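Local coordinates for D-ribose pyranase (Bacillus subtilis, PDB 1OGD), which probably interconverts the beta-pyran and beta-furan forms of D-ribose, and holds beta-D-ribopyranose in sites shared between the subunits of a homodecamer, at residues A[51-56]-A[79-84]; A[63-67]-A[88-92]; A[72-77]-A[118-122]. All coordinates share one frame; numbering follows the deposited sequence.

Overall arrangement
From the N terminus, helix 51-61 supplies the first segment of contact 1, strand 64-70 that of contact 2 and helix 72-76 that of contact 3; their partners then follow in the same order. Contact 1 closes its loop at helix 78-87, contact 2 at the turn before strand 92-96, and contact 3 at 118-122, ahead of strand 123-127. No loop therefore nests in another: each pair of contacts crosses along the chain. Contact 1 pairs two helices, contact 2 starts an outermost strand of this chain's mixed sheet, and contact 3 braces the ribose site. Contacts 1 and 3 touch, chiefly where Phe-51 meets Ala-121, whereas contacts 2 and 3 do not.

Contact 1: residues A[51-56]-A[79-84]; sequences FQDTAA and ENAKFL
Gln-52 and Phe-83 meet between two nearly parallel helices, the axes of segments 51-56 and 79-84 being inclined by only 14°. Those axes are 10.7 Å apart at closest approach, and side chains fill the gap. Phe-83 holds its ring out toward the other helix (chi1 -179°, CG trans to N), and the CB atoms of Ala-55 and Ala-56 meet its edge. Gln-52 covers one face of that ring: its CB makes a CH-pi contact 3.6 Å from the Phe-83 ring centroid. The extended chain then carries the amide over the ring, stacked with the planes 20° apart and CD 3.4 Å from Phe-83 CD1.

From above the CB end of the ring, Gln-52 NE2 gives a weak hydrogen bond of 3.2 Å to Asn-80 OD1. Asn-80 OD1 also accepts a hydrogen bond from a water 3.0 Å away, and that water accepts the N-H of Gln-52, which belongs to the first helical turn. Asn-80 ND2 binds Asn-77 OD1, so both ends of the Asn-80 amide are engaged. Deeper in, Leu-84 CD2 touches the edge of the Phe-51 ring, 3.9 Å from CZ, while Ile-26 and Ala-121 also pack on Phe-51. The arrangement is that of neighbouring helices lying side by side against a sheet in an alpha/beta fold, joined through strand 64-70 and the short helix 72-76.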
ATOM      1  N   PHE A  51      13.705 -12.773 -30.154  1.00 32.12           N
ATOM      2  CA  PHE A  51      12.270 -12.710 -30.375  1.00 34.14           C
ATOM      3  C   PHE A  51      11.722 -14.089 -30.736  1.00 36.24           C
ATOM      4  O   PHE A  51      10.694 -14.526 -30.211  1.00 36.03           O
ATOM      5  CB  PHE A  51      11.966 -11.740 -31.513  1.00 32.33           C
ATOM      6  CG  PHE A  51      10.523 -11.711 -31.917  1.00 34.15           C
ATOM      7  CD1 PHE A  51       9.579 -11.053 -31.134  1.00 33.68           C
ATOM      8  CD2 PHE A  51      10.106 -12.338 -33.088  1.00 34.19           C
ATOM      9  CE1 PHE A  51       8.237 -11.017 -31.511  1.00 33.91           C
ATOM     10  CE2 PHE A  51       8.768 -12.311 -33.475  1.00 34.95           C
ATOM     11  CZ  PHE A  51       7.828 -11.648 -32.686  1.00 36.58           C
ATOM     12  N   GLN A  52      12.415 -14.771 -31.643  1.00 36.81           N
ATOM     13  CA  GLN A  52      11.982 -16.088 -32.084  1.00 37.68           C
ATOM     14  C   GLN A  52      11.938 -17.090 -30.946  1.00 35.05           C
ATOM     15  O   GLN A  52      10.952 -17.801 -30.787  1.00 37.25           O
ATOM     16  CB  GLN A  52      12.901 -16.614 -33.191  1.00 39.58           C
ATOM     17  CG  GLN A  52      13.058 -15.656 -34.355  1.00 44.38           C
ATOM     18  CD  GLN A  52      13.646 -16.321 -35.581  1.00 45.86           C
ATOM     19  OE1 GLN A  52      14.418 -17.274 -35.475  1.00 47.03           O
ATOM     20  NE2 GLN A  52      13.293 -15.808 -36.755  1.00 47.06           N
ATOM     21  N   ASP A  53      13.001 -17.150 -30.153  1.00 34.73           N
ATOM     22  CA  ASP A  53      13.036 -18.090 -29.043  1.00 34.47           C
ATOM     23  C   ASP A  53      11.921 -17.845 -28.045  1.00 33.40           C
ATOM     24  O   ASP A  53      11.281 -18.789 -27.579  1.00 31.95           O
ATOM     25  CB  ASP A  53      14.385 -18.034 -28.331  1.00 37.02           C
ATOM     26  CG  ASP A  53      15.512 -18.555 -29.195  1.00 40.95           C
ATOM     27  OD1 ASP A  53      15.262 -19.485 -29.992  1.00 44.48           O
ATOM     28  OD2 ASP A  53      16.646 -18.050 -29.073  1.00 42.40           O
ATOM     29  N   THR A  54      11.677 -16.581 -27.722  1.00 30.35           N
ATOM     30  CA  THR A  54      10.628 -16.259 -26.768  1.00 28.59           C
ATOM     31  C   THR A  54       9.248 -16.610 -27.320  1.00 27.85           C
ATOM     32  O   THR A  54       8.432 -17.218 -26.632  1.00 27.97           O
ATOM     33  CB  THR A  54      10.684 -14.768 -26.386  1.00 28.45           C
ATOM     34  OG1 THR A  54      11.993 -14.465 -25.887  1.00 28.39           O
ATOM     35  CG2 THR A  54       9.662 -14.451 -25.300  1.00 27.74           C
ATOM     36  N   ALA A  55       8.990 -16.234 -28.566  1.00 28.68           N
ATOM     37  CA  ALA A  55       7.710 -16.522 -29.195  1.00 29.92           C
ATOM     38  C   ALA A  55       7.455 -18.033 -29.277  1.00 31.77           C
ATOM     39  O   ALA A  55       6.321 -18.493 -29.116  1.00 32.14           O
ATOM     40  CB  ALA A  55       7.668 -15.898 -30.593  1.00 30.49           C
ATOM     41  N   ALA A  56       8.512 -18.806 -29.517  1.00 30.97           N
ATOM     42  CA  ALA A  56       8.378 -20.256 -29.623  1.00 31.24           C
ATOM     43  C   ALA A  56       7.924 -20.878 -28.303  1.00 31.32           C
ATOM     44  O   ALA A  56       7.040 -21.738 -28.286  1.00 29.68           O
ATOM     45  CB  ALA A  56       9.697 -20.868 -30.060  1.00 31.09           C
ATOM     46  N   GLU A  79      12.869 -11.637 -41.977  1.00 56.03           N
ATOM     47  CA  GLU A  79      13.173 -12.917 -41.351  1.00 56.12           C
ATOM     48  C   GLU A  79      12.200 -13.246 -40.218  1.00 54.99           C
ATOM     49  O   GLU A  79      11.613 -14.328 -40.195  1.00 55.33           O
ATOM     50  CB  GLU A  79      14.606 -12.928 -40.817  1.00 58.48           C
ATOM     51  CG  GLU A  79      15.059 -14.302 -40.347  1.00 63.54           C
ATOM     52  CD  GLU A  79      16.434 -14.285 -39.709  1.00 67.05           C
ATOM     53  OE1 GLU A  79      16.596 -13.632 -38.655  1.00 69.15           O
ATOM     54  OE2 GLU A  79      17.354 -14.928 -40.261  1.00 69.57           O
ATOM     55  N   ASN A  80      12.026 -12.318 -39.281  1.00 52.21           N
ATOM     56  CA  ASN A  80      11.116 -12.546 -38.166  1.00 49.76           C
ATOM     57  C   ASN A  80       9.660 -12.527 -38.612  1.00 49.14           C
ATOM     58  O   ASN A  80       8.792 -13.090 -37.946  1.00 49.01           O
ATOM     59  CB  ASN A  80      11.348 -11.508 -37.069  1.00 48.90           C
ATOM     60  CG  ASN A  80      12.642 -11.739 -36.323  1.00 47.69           C
ATOM     61  OD1 ASN A  80      12.843 -12.793 -35.722  1.00 48.78           O
ATOM     62  ND2 ASN A  80      13.531 -10.756 -36.360  1.00 47.90           N
ATOM     63  N   ALA A  81       9.394 -11.885 -39.744  1.00 48.28           N
ATOM     64  CA  ALA A  81       8.040 -11.822 -40.279  1.00 49.36           C
ATOM     65  C   ALA A  81       7.635 -13.212 -40.767  1.00 50.43           C
ATOM     66  O   ALA A  81       6.479 -13.624 -40.625  1.00 49.92           O
ATOM     67  CB  ALA A  81       7.977 -10.824 -41.428  1.00 49.17           C
ATOM     68  N   LYS A  82       8.597 -13.930 -41.346  1.00 51.37           N
ATOM     69  CA  LYS A  82       8.354 -15.279 -41.854  1.00 52.47           C
ATOM     70  C   LYS A  82       8.218 -16.251 -40.692  1.00 50.91           C
ATOM     71  O   LYS A  82       7.370 -17.145 -40.710  1.00 51.22           O
ATOM     72  CB  LYS A  82       9.504 -15.736 -42.757  1.00 54.23           C
ATOM     73  CG  LYS A  82       9.683 -14.918 -44.024  1.00 58.11           C
ATOM     74  CD  LYS A  82      10.739 -15.548 -44.934  1.00 61.81           C
ATOM     75  CE  LYS A  82      11.033 -14.677 -46.153  1.00 64.13           C
ATOM     76  NZ  LYS A  82       9.824 -14.413 -46.992  1.00 65.23           N
ATOM     77  N   PHE A  83       9.067 -16.074 -39.687  1.00 49.44           N
ATOM     78  CA  PHE A  83       9.044 -16.922 -38.506  1.00 48.18           C
ATOM     79  C   PHE A  83       7.621 -16.976 -37.958  1.00 47.21           C
ATOM     80  O   PHE A  83       7.084 -18.054 -37.706  1.00 46.04           O
ATOM     81  CB  PHE A  83       9.980 -16.359 -37.441  1.00 48.48           C
ATOM     82  CG  PHE A  83      10.034 -17.181 -36.193  1.00 49.27           C
ATOM     83  CD1 PHE A  83      10.902 -18.260 -36.093  1.00 49.21           C
ATOM     84  CD2 PHE A  83       9.207 -16.881 -35.115  1.00 50.43           C
ATOM     85  CE1 PHE A  83      10.950 -19.030 -34.937  1.00 49.49           C
ATOM     86  CE2 PHE A  83       9.245 -17.645 -33.955  1.00 49.95           C
ATOM     87  CZ  PHE A  83      10.119 -18.722 -33.866  1.00 50.70           C
ATOM     88  N   LEU A  84       7.019 -15.802 -37.784  1.00 47.33           N
ATOM     89  CA  LEU A  84       5.657 -15.687 -37.272  1.00 47.27           C
ATOM     90  C   LEU A  84       4.638 -16.433 -38.125  1.00 48.53           C
ATOM     91  O   LEU A  84       3.821 -17.194 -37.603  1.00 46.67           O
ATOM     92  CB  LEU A  84       5.243 -14.217 -37.182  1.00 47.53           C
ATOM     93  CG  LEU A  84       5.813 -13.394 -36.027  1.00 48.67           C
ATOM     94  CD1 LEU A  84       5.279 -11.966 -36.112  1.00 48.10           C
ATOM     95  CD2 LEU A  84       5.419 -14.036 -34.703  1.00 48.18           C
TER
HETATM   96  O   HOH W   1      14.697 -13.313 -33.391  1.00 26.35           O

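Contact 2: residues A[63-67]-A[88-92]; sequences AVEKV and FSEQE
Glu-92 buries the most surface here, and it meets Lys-66 and Val-67 with both its backbone and its side chain. Its carbonyl O accepts the N-H of Val-67 at 2.8 Å, in a bond that is nearly straight at the hydrogen (170°) and approaches close to the C=O axis. Lys-66 CA also lies 3.4 Å from Glu-92 O, a CA-H...O contact beside the main bond. Lys-66 and Glu-92 are thus partners in a parallel bridge, and Val-67 extends the ladder by bonding next to the backbone of Glu-94. The extended side chains of Lys-66 and Glu-92 run side by side in the same direction. Lys-66 NZ stays 4.3 Å from Glu-92 OE1, beyond a salt bridge, and forms one with Glu-94 instead.

Val-67 turns its other surface to Phe-88. Val-67 CG2, anti to the carbonyl carbon, sits over one face, 3.8 Å from the Phe-88 ring centroid and displaced toward the rim near CG. Val-64 CG2 approaches the same ring obliquely, 4.0 Å from Phe-88 CE2, while Leu-125 of strand 123-127 packs on both Val-67 and Phe-88. Beside the apolar contacts, the bent chain of Gln-91 sets its CG 3.0 Å from Val-64 O, a close approach.

On the other flank of strand 64-70, Glu-65 and Lys-66 both face Gln-126 in a classic beta bulge, and Glu-65 OE1 bonds His-20, the inferred proton donor. The chemistry therefore divides in two: one straight backbone bond and an apolar cluster start strand 92-96, an outermost strand of this chain's sheet, while the Lys-66/Glu-92 attraction probably adds only a diffuse electrostatic contribution.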
ATOM      1  N   ALA A  63      -2.453 -21.192 -25.465  1.00 32.68           N
ATOM      2  CA  ALA A  63      -3.346 -21.427 -26.589  1.00 33.16           C
ATOM      3  C   ALA A  63      -3.623 -20.068 -27.244  1.00 34.00           C
ATOM      4  O   ALA A  63      -4.312 -19.220 -26.673  1.00 34.66           O
ATOM      5  CB  ALA A  63      -4.646 -22.052 -26.108  1.00 32.13           C
ATOM      6  N   VAL A  64      -3.080 -19.866 -28.441  1.00 33.19           N
ATOM      7  CA  VAL A  64      -3.251 -18.611 -29.169  1.00 32.85           C
ATOM      8  C   VAL A  64      -4.275 -18.735 -30.296  1.00 34.54           C
ATOM      9  O   VAL A  64      -4.168 -19.631 -31.134  1.00 33.88           O
ATOM     10  CB  VAL A  64      -1.912 -18.158 -29.781  1.00 32.09           C
ATOM     11  CG1 VAL A  64      -2.081 -16.814 -30.465  1.00 31.92           C
ATOM     12  CG2 VAL A  64      -0.832 -18.100 -28.694  1.00 29.77           C
ATOM     13  N   GLU A  65      -5.264 -17.842 -30.321  1.00 33.86           N
ATOM     14  CA  GLU A  65      -6.270 -17.884 -31.380  1.00 36.14           C
ATOM     15  C   GLU A  65      -6.063 -16.798 -32.429  1.00 36.09           C
ATOM     16  O   GLU A  65      -6.666 -16.842 -33.499  1.00 37.10           O
ATOM     17  CB  GLU A  65      -7.689 -17.766 -30.812  1.00 36.62           C
ATOM     18  CG  GLU A  65      -7.981 -16.479 -30.061  1.00 40.82           C
ATOM     19  CD  GLU A  65      -9.470 -16.268 -29.822  1.00 41.75           C
ATOM     20  OE1 GLU A  65     -10.218 -17.272 -29.780  1.00 40.70           O
ATOM     21  OE2 GLU A  65      -9.892 -15.101 -29.663  1.00 41.57           O
ATOM     22  N   LYS A  66      -5.206 -15.827 -32.132  1.00 36.69           N
ATOM     23  CA  LYS A  66      -4.949 -14.743 -33.075  1.00 35.54           C
ATOM     24  C   LYS A  66      -3.661 -14.011 -32.722  1.00 36.26           C
ATOM     25  O   LYS A  66      -3.371 -13.776 -31.547  1.00 35.71           O
ATOM     26  CB  LYS A  66      -6.121 -13.761 -33.071  1.00 36.85           C
ATOM     27  CG  LYS A  66      -5.981 -12.601 -34.038  1.00 38.82           C
ATOM     28  CD  LYS A  66      -7.181 -11.674 -33.920  1.00 41.97           C
ATOM     29  CE  LYS A  66      -7.071 -10.489 -34.861  1.00 44.11           C
ATOM     30  NZ  LYS A  66      -8.229  -9.560 -34.713  1.00 43.76           N
ATOM     31  N   VAL A  67      -2.893 -13.663 -33.748  1.00 34.69           N
ATOM     32  CA  VAL A  67      -1.634 -12.956 -33.566  1.00 35.16           C
ATOM     33  C   VAL A  67      -1.752 -11.601 -34.249  1.00 36.92           C
ATOM     34  O   VAL A  67      -2.391 -11.480 -35.296  1.00 37.78           O
ATOM     35  CB  VAL A  67      -0.456 -13.727 -34.197  1.00 36.25           C
ATOM     36  CG1 VAL A  67       0.856 -13.042 -33.853  1.00 35.13           C
ATOM     37  CG2 VAL A  67      -0.452 -15.173 -33.707  1.00 35.17           C
ATOM     38  N   PHE A  88       2.810 -19.560 -36.451  1.00 46.25           N
ATOM     39  CA  PHE A  88       1.369 -19.521 -36.242  1.00 48.74           C
ATOM     40  C   PHE A  88       0.576 -19.798 -37.516  1.00 51.48           C
ATOM     41  O   PHE A  88      -0.232 -18.982 -37.964  1.00 51.74           O
ATOM     42  CB  PHE A  88       0.970 -18.178 -35.623  1.00 46.31           C
ATOM     43  CG  PHE A  88       1.589 -17.936 -34.272  1.00 44.42           C
ATOM     44  CD1 PHE A  88       2.740 -17.167 -34.144  1.00 43.17           C
ATOM     45  CD2 PHE A  88       1.046 -18.522 -33.132  1.00 43.21           C
ATOM     46  CE1 PHE A  88       3.343 -16.987 -32.899  1.00 43.23           C
ATOM     47  CE2 PHE A  88       1.643 -18.348 -31.881  1.00 42.99           C
ATOM     48  CZ  PHE A  88       2.794 -17.580 -31.765  1.00 42.78           C
ATOM     49  N   SER A  89       0.812 -20.983 -38.075  1.00 54.84           N
ATOM     50  CA  SER A  89       0.162 -21.444 -39.299  1.00 57.80           C
ATOM     51  C   SER A  89      -1.358 -21.464 -39.213  1.00 58.85           C
ATOM     52  O   SER A  89      -2.040 -20.901 -40.068  1.00 60.02           O
ATOM     53  CB  SER A  89       0.649 -22.852 -39.643  1.00 57.47           C
ATOM     54  OG  SER A  89       2.063 -22.904 -39.693  1.00 60.57           O
ATOM     55  N   GLU A  90      -1.885 -22.120 -38.184  1.00 61.08           N
ATOM     56  CA  GLU A  90      -3.330 -22.236 -38.003  1.00 63.11           C
ATOM     57  C   GLU A  90      -4.010 -20.978 -37.480  1.00 62.39           C
ATOM     58  O   GLU A  90      -5.174 -20.725 -37.787  1.00 62.55           O
ATOM     59  CB  GLU A  90      -3.654 -23.400 -37.064  1.00 66.19           C
ATOM     60  CG  GLU A  90      -3.159 -24.752 -37.556  1.00 71.02           C
ATOM     61  CD  GLU A  90      -3.752 -25.908 -36.769  1.00 74.12           C
ATOM     62  OE1 GLU A  90      -3.606 -25.925 -35.525  1.00 75.01           O
ATOM     63  OE2 GLU A  90      -4.364 -26.799 -37.397  1.00 75.93           O
ATOM     64  N   GLN A  91      -3.289 -20.193 -36.689  1.00 61.60           N
ATOM     65  CA  GLN A  91      -3.848 -18.974 -36.127  1.00 60.82           C
ATOM     66  C   GLN A  91      -4.028 -17.879 -37.167  1.00 60.30           C
ATOM     67  O   GLN A  91      -3.393 -17.887 -38.224  1.00 60.33           O
ATOM     68  CB  GLN A  91      -2.958 -18.443 -35.001  1.00 60.80           C
ATOM     69  CG  GLN A  91      -2.881 -19.337 -33.781  1.00 61.40           C
ATOM     70  CD  GLN A  91      -2.235 -20.672 -34.075  1.00 61.94           C
ATOM     71  OE1 GLN A  91      -1.081 -20.737 -34.507  1.00 61.91           O
ATOM     72  NE2 GLN A  91      -2.975 -21.750 -33.842  1.00 62.46           N
ATOM     73  N   GLU A  92      -4.908 -16.937 -36.847  1.00 59.30           N
ATOM     74  CA  GLU A  92      -5.189 -15.799 -37.708  1.00 58.26           C
ATOM     75  C   GLU A  92      -4.160 -14.703 -37.423  1.00 56.67           C
ATOM     76  O   GLU A  92      -4.020 -14.256 -36.285  1.00 54.99           O
ATOM     77  CB  GLU A  92      -6.592 -15.269 -37.422  1.00 59.15           C
ATOM     78  CG  GLU A  92      -6.907 -13.951 -38.099  1.00 62.01           C
ATOM     79  CD  GLU A  92      -8.216 -13.362 -37.623  1.00 63.81           C
ATOM     80  OE1 GLU A  92      -8.582 -12.265 -38.096  1.00 65.57           O
ATOM     81  OE2 GLU A  92      -8.878 -13.996 -36.771  1.00 65.29           O
TER

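Contact 3: residues A[72-77]-A[118-122]; sequences EIKASN and TPYAN. With RIP (beta-D-ribopyranose), chain G.
Glu-72 opens the contact by laying its CB over one face of the Tyr-120 ring, 3.6 Å from the centroid and close to the ring normal. On the opposite face stands the sugar, with ribopyranose C4 4.2 Å above the Tyr-120 ring plane, so the ring lies between Glu-72 and the ligand. A bend at chi2 (77°) leads the Glu-72 carboxylate away from the segment, yet leaves its plane only 15° from that of the ring. There OE1 accepts the backbone N-H of His-98, whose imidazole meets Tyr-120 edge-to-face.

Ile-73 packs against the backbone of the turn: its CG1 branch, anti to the backbone N, brings CD1 to 3.3 Å from Tyr-120 O. One helical turn later, Ser-76 CB touches Tyr-120 CD1 at 3.9 Å and also rests on the Pro-119 ring.

Asn-77, which ends helix 72-76 and N-caps helix 78-87, makes the polar connection. Its ND2 gives one hydrogen bond to Pro-119 O, at 2.8 Å, and another to Thr-118 OG1, at 2.7 Å. Both acceptors lie in the amide plane, so the two N-H groups hold the amide's rotation. Thr-118 OG1 has a further partner in Glu-116, which ties the start of the turn down a second time.

These grips fix the type II turn from Thr-118 to Ala-121, whose Tyr-120 N sends a weak hydrogen bond, 2.7 Å long, to ribopyranose O3. Asp-28 and His-98 of the same chain and His-20 of a neighbouring subunit also hydrogen-bond the sugar. The contact is thus one wall of an intersubunit ribose pocket, with Tyr-120 presenting one face to the C4 edge of the sugar.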
ATOM      1  N   GLU A  72       4.763  -2.959 -40.790  1.00 44.39           N
ATOM      2  CA  GLU A  72       6.158  -2.584 -40.975  1.00 45.17           C
ATOM      3  C   GLU A  72       7.138  -3.743 -40.846  1.00 46.17           C
ATOM      4  O   GLU A  72       8.224  -3.705 -41.431  1.00 47.35           O
ATOM      5  CB  GLU A  72       6.558  -1.495 -39.975  1.00 45.59           C
ATOM      6  CG  GLU A  72       5.908  -0.139 -40.195  1.00 45.83           C
ATOM      7  CD  GLU A  72       4.473  -0.077 -39.724  1.00 47.19           C
ATOM      8  OE1 GLU A  72       3.890   1.027 -39.766  1.00 48.61           O
ATOM      9  OE2 GLU A  72       3.923  -1.121 -39.311  1.00 46.98           O
ATOM     10  N   ILE A  73       6.772  -4.767 -40.080  1.00 45.87           N
ATOM     11  CA  ILE A  73       7.667  -5.903 -39.884  1.00 45.69           C
ATOM     12  C   ILE A  73       7.969  -6.653 -41.185  1.00 46.42           C
ATOM     13  O   ILE A  73       9.074  -7.160 -41.370  1.00 45.26           O
ATOM     14  CB  ILE A  73       7.100  -6.900 -38.840  1.00 44.89           C
ATOM     15  CG1 ILE A  73       8.212  -7.841 -38.374  1.00 43.93           C
ATOM     16  CG2 ILE A  73       5.948  -7.698 -39.437  1.00 44.83           C
ATOM     17  CD1 ILE A  73       7.777  -8.842 -37.326  1.00 44.56           C
ATOM     18  N   LYS A  74       6.990  -6.710 -42.084  1.00 48.05           N
ATOM     19  CA  LYS A  74       7.158  -7.396 -43.363  1.00 50.70           C
ATOM     20  C   LYS A  74       8.250  -6.767 -44.226  1.00 52.01           C
ATOM     21  O   LYS A  74       8.939  -7.462 -44.970  1.00 52.90           O
ATOM     22  CB  LYS A  74       5.851  -7.382 -44.156  1.00 51.07           C
ATOM     23  CG  LYS A  74       4.720  -8.209 -43.574  1.00 52.20           C
ATOM     24  CD  LYS A  74       3.501  -8.115 -44.483  1.00 53.54           C
ATOM     25  CE  LYS A  74       2.332  -8.935 -43.966  1.00 53.90           C
ATOM     26  NZ  LYS A  74       1.154  -8.854 -44.877  1.00 53.15           N
ATOM     27  N   ALA A  75       8.402  -5.452 -44.130  1.00 53.26           N
ATOM     28  CA  ALA A  75       9.398  -4.745 -44.924  1.00 54.53           C
ATOM     29  C   ALA A  75      10.744  -4.594 -44.227  1.00 55.62           C
ATOM     30  O   ALA A  75      11.791  -4.832 -44.827  1.00 56.58           O
ATOM     31  CB  ALA A  75       8.866  -3.373 -45.314  1.00 54.26           C
ATOM     32  N   SER A  76      10.712  -4.206 -42.957  1.00 56.43           N
ATOM     33  CA  SER A  76      11.934  -3.987 -42.193  1.00 56.20           C
ATOM     34  C   SER A  76      12.523  -5.215 -41.509  1.00 55.95           C
ATOM     35  O   SER A  76      13.707  -5.227 -41.175  1.00 56.45           O
ATOM     36  CB  SER A  76      11.686  -2.906 -41.140  1.00 56.63           C
ATOM     37  OG  SER A  76      11.125  -1.748 -41.731  1.00 58.97           O
ATOM     38  N   ASN A  77      11.715  -6.245 -41.296  1.00 55.90           N
ATOM     39  CA  ASN A  77      12.207  -7.440 -40.619  1.00 56.73           C
ATOM     40  C   ASN A  77      11.617  -8.696 -41.247  1.00 57.44           C
ATOM     41  O   ASN A  77      10.865  -9.428 -40.602  1.00 57.45           O
ATOM     42  CB  ASN A  77      11.829  -7.378 -39.137  1.00 56.90           C
ATOM     43  CG  ASN A  77      12.842  -8.058 -38.249  1.00 57.11           C
ATOM     44  OD1 ASN A  77      13.262  -9.185 -38.514  1.00 57.59           O
ATOM     45  ND2 ASN A  77      13.238  -7.378 -37.178  1.00 57.54           N
ATOM     46  N   THR A 118      16.175  -5.861 -33.362  1.00 33.07           N
ATOM     47  CA  THR A 118      15.814  -5.675 -34.764  1.00 35.17           C
ATOM     48  C   THR A 118      14.461  -4.978 -34.847  1.00 35.33           C
ATOM     49  O   THR A 118      13.587  -5.203 -34.011  1.00 37.66           O
ATOM     50  CB  THR A 118      15.759  -7.014 -35.555  1.00 34.69           C
ATOM     51  OG1 THR A 118      14.736  -7.862 -35.019  1.00 37.14           O
ATOM     52  CG2 THR A 118      17.096  -7.722 -35.485  1.00 33.18           C
ATOM     53  N   PRO A 119      14.276  -4.118 -35.862  1.00 35.84           N
ATOM     54  CA  PRO A 119      13.060  -3.341 -36.119  1.00 35.37           C
ATOM     55  C   PRO A 119      11.732  -4.091 -36.144  1.00 35.48           C
ATOM     56  O   PRO A 119      11.582  -5.106 -36.827  1.00 33.96           O
ATOM     57  CB  PRO A 119      13.352  -2.681 -37.466  1.00 35.73           C
ATOM     58  CG  PRO A 119      14.825  -2.510 -37.438  1.00 35.70           C
ATOM     59  CD  PRO A 119      15.290  -3.835 -36.893  1.00 36.35           C
ATOM     60  N   TYR A 120      10.771  -3.552 -35.399  1.00 34.03           N
ATOM     61  CA  TYR A 120       9.414  -4.080 -35.313  1.00 32.87           C
ATOM     62  C   TYR A 120       9.252  -5.557 -34.967  1.00 31.06           C
ATOM     63  O   TYR A 120       8.322  -6.218 -35.437  1.00 30.89           O
ATOM     64  CB  TYR A 120       8.666  -3.761 -36.607  1.00 35.80           C
ATOM     65  CG  TYR A 120       8.794  -2.309 -37.014  1.00 37.76           C
ATOM     66  CD1 TYR A 120       9.860  -1.878 -37.805  1.00 38.52           C
ATOM     67  CD2 TYR A 120       7.876  -1.357 -36.564  1.00 38.30           C
ATOM     68  CE1 TYR A 120      10.009  -0.531 -38.136  1.00 39.46           C
ATOM     69  CE2 TYR A 120       8.016  -0.012 -36.887  1.00 38.11           C
ATOM     70  CZ  TYR A 120       9.085   0.394 -37.673  1.00 39.82           C
ATOM     71  OH  TYR A 120       9.229   1.726 -37.990  1.00 41.58           O
ATOM     72  N   ALA A 121      10.154  -6.074 -34.144  1.00 27.83           N
ATOM     73  CA  ALA A 121      10.064  -7.461 -33.721  1.00 28.51           C
ATOM     74  C   ALA A 121       9.160  -7.493 -32.488  1.00 27.55           C
ATOM     75  O   ALA A 121       9.629  -7.733 -31.379  1.00 25.93           O
ATOM     76  CB  ALA A 121      11.444  -8.002 -33.376  1.00 26.25           C
ATOM     77  N   ASN A 122       7.871  -7.221 -32.698  1.00 28.51           N
ATOM     78  CA  ASN A 122       6.880  -7.223 -31.623  1.00 28.86           C
ATOM     79  C   ASN A 122       5.597  -7.887 -32.102  1.00 29.47           C
ATOM     80  O   ASN A 122       5.248  -7.808 -33.277  1.00 31.02           O
ATOM     81  CB  ASN A 122       6.496  -5.798 -31.185  1.00 28.32           C
ATOM     82  CG  ASN A 122       7.689  -4.889 -30.980  1.00 30.26           C
ATOM     83  OD1 ASN A 122       7.995  -4.055 -31.835  1.00 32.25           O
ATOM     84  ND2 ASN A 122       8.368  -5.037 -29.848  1.00 28.72           N
TER
HETATM   85  C1  RIP G1134       9.923   0.896 -31.057  1.00 39.76           C
HETATM   86  C2  RIP G1134      10.183  -0.564 -31.327  1.00 37.21           C
HETATM   87  C3  RIP G1134      10.008  -0.845 -32.812  1.00 39.24           C
HETATM   88  C4  RIP G1134      10.845   0.054 -33.714  1.00 39.61           C
HETATM   89  C5  RIP G1134      10.512   1.499 -33.361  1.00 40.55           C
HETATM   90  O1  RIP G1134       8.556   1.215 -31.216  1.00 41.81           O
HETATM   91  O2  RIP G1134      11.498  -0.852 -30.902  1.00 35.15           O
HETATM   92  O3  RIP G1134      10.271  -2.196 -33.088  1.00 38.13           O
HETATM   93  O4  RIP G1134      12.229  -0.150 -33.500  1.00 40.64           O
HETATM   94  O5  RIP G1134      10.659   1.773 -31.950  1.00 39.91           O